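PDB 5L10: N-acylhomoserine lactone dependent regulatory protein from Burkholderia cenocepacia, which probably binds DNA as a LuxR-family transcription regulator responsive to N-acylhomoserine lactones, the chain here being its autoinducer-binding domain. Local coordinates for residues Ala159-Ala162 against Tyr163-Arg167. Residues are numbered along the deposited sequence; the frame is centred on the assembly and turned at random.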
loop_
_atom_site.group_PDB
_atom_site.type_symbol
_atom_site.label_atom_id
_atom_site.label_comp_id
_atom_site.label_asym_id
_atom_site.label_seq_id
_atom_site.Cartn_x
_atom_site.Cartn_y
_atom_site.Cartn_z
ATOM N N ALA A 159 -0.521 -5.717 -0.388
ATOM C CA ALA A 159 -0.473 -7.026 0.257
ATOM C C ALA A 159 0.946 -7.387 0.672
ATOM O O ALA A 159 1.159 -7.947 1.753
ATOM C CB ALA A 159 -1.044 -8.091 -0.678
ATOM N N ALA A 160 1.929 -7.086 -0.178
ATOM C CA ALA A 160 3.311 -7.404 0.160
ATOM C C ALA A 160 3.777 -6.594 1.360
ATOM O O ALA A 160 4.429 -7.124 2.266
ATOM C CB ALA A 160 4.218 -7.155 -1.045
ATOM N N HIS A 161 3.431 -5.309 1.390
ATOM C CA HIS A 161 3.885 -4.449 2.471
ATOM C C HIS A 161 3.152 -4.747 3.773
ATOM O O HIS A 161 3.716 -4.554 4.856
ATOM C CB HIS A 161 3.709 -2.988 2.066
ATOM C CG HIS A 161 4.483 -2.613 0.841
ATOM N ND1 HIS A 161 5.721 -3.149 0.553
ATOM C CD2 HIS A 161 4.193 -1.770 -0.178
ATOM C CE1 HIS A 161 6.162 -2.643 -0.585
ATOM N NE2 HIS A 161 5.253 -1.806 -1.050
ATOM N N ALA A 162 1.913 -5.229 3.690
ATOM C CA ALA A 162 1.116 -5.464 4.887
ATOM C C ALA A 162 1.246 -6.883 5.422
ATOM O O ALA A 162 1.127 -7.089 6.636
ATOM C CB ALA A 162 -0.358 -5.159 4.612
ATOM N N TYR A 163 1.491 -7.865 4.555
ATOM C CA TYR A 163 1.501 -9.260 4.971
ATOM C C TYR A 163 2.862 -9.934 4.874
ATOM O O TYR A 163 3.089 -10.917 5.586
ATOM C CB TYR A 163 0.492 -10.071 4.144
ATOM C CG TYR A 163 -0.944 -9.651 4.351
ATOM C CD1 TYR A 163 -1.722 -10.239 5.340
ATOM C CD2 TYR A 163 -1.521 -8.668 3.559
ATOM C CE1 TYR A 163 -3.039 -9.860 5.532
ATOM C CE2 TYR A 163 -2.835 -8.283 3.744
ATOM C CZ TYR A 163 -3.589 -8.882 4.731
ATOM O OH TYR A 163 -4.897 -8.500 4.919
ATOM N N LEU A 164 3.763 -9.450 4.021
ATOM C CA LEU A 164 5.074 -10.067 3.854
ATOM C C LEU A 164 6.177 -9.303 4.579
ATOM O O LEU A 164 6.917 -9.892 5.372
ATOM C CB LEU A 164 5.414 -10.190 2.363
ATOM C CG LEU A 164 6.729 -10.899 2.051
ATOM C CD1 LEU A 164 6.705 -12.292 2.637
ATOM C CD2 LEU A 164 6.963 -10.956 0.559
HETATM N N MSE A 165 6.304 -8.006 4.321
HETATM C CA MSE A 165 7.339 -7.194 4.953
HETATM C C MSE A 165 7.387 -7.304 6.494
HETATM O O MSE A 165 8.461 -7.552 7.048
HETATM C CB MSE A 165 7.180 -5.725 4.536
HETATM C CG MSE A 165 7.870 -4.749 5.470
HETATM SE SE MSE A 165 8.180 -2.975 4.723
HETATM C CE MSE A 165 6.366 -2.496 4.233
ATOM N N PRO A 166 6.252 -7.140 7.190
ATOM C CA PRO A 166 6.295 -7.228 8.659
ATOM C C PRO A 166 6.700 -8.594 9.174
ATOM O O PRO A 166 7.211 -8.685 10.297
ATOM C CB PRO A 166 4.858 -6.887 9.075
ATOM C CG PRO A 166 4.045 -7.280 7.911
ATOM C CD PRO A 166 4.872 -6.915 6.721
ATOM N N ARG A 167 6.479 -9.656 8.402
ATOM C CA ARG A 167 6.869 -10.997 8.807
ATOM C C ARG A 167 8.272 -11.361 8.341
ATOM O O ARG A 167 8.787 -12.414 8.732
ATOM C CB ARG A 167 5.846 -12.010 8.290
ATOM C CG ARG A 167 4.422 -11.572 8.590
ATOM C CD ARG A 167 3.492 -12.737 8.836
ATOM N NE ARG A 167 2.166 -12.276 9.243
ATOM C CZ ARG A 167 1.204 -11.932 8.392
ATOM N NH1 ARG A 167 0.028 -11.525 8.848
ATOM N NH2 ARG A 167 1.417 -11.996 7.085
#
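Extended through chi1 (160°) and then bent at chi3 (56°), the selenomethionine Met165 turns its terminal methyl back over the preceding helical turn, where the first torsion of His161, with CG anti to the carbonyl carbon, sets CB and the near side of the imidazole beside that methyl. The two side chains meet at a slant: Met165 CE rests 3.5 Å from His161 CB and lies oblique to the imidazole. ND1 of His161, one of the ring atoms beside the methyl, is hydrogen-bonded to Tyr43 OH on strand 40-46.

In the backbone of the same turn, the chain illustrates how a proline is accommodated within a helix. Tyr163 N still bonds to Ala159 O in the ordinary alpha pattern (2.8 Å), but Ala160 O accepts two donors: Leu164 N at 3.0 Å, from above the carbonyl plane, and Met165 N at 2.9 Å, almost in line with the C=O. The second bond spans five residues, a pi-type turn in helix 143-169, the C-terminal helix of this alpha-beta autoinducer-binding domain. Pro166 has no N-H to continue the series, and its ring lies by the carbonyls of His161 and Ala162; the helix kinks here.

Tyr163 places CD2 alongside the methyl of Ala162, 3.8 Å from its CB, while Ala159 O lies near the ring plane at the edge. Tyr163 OH is hydrogen-bonded to Gln17 NE2, and Leu164 packs against helix 22-35. Ala162 and Pro166 also touch Pro89 of the second subunit.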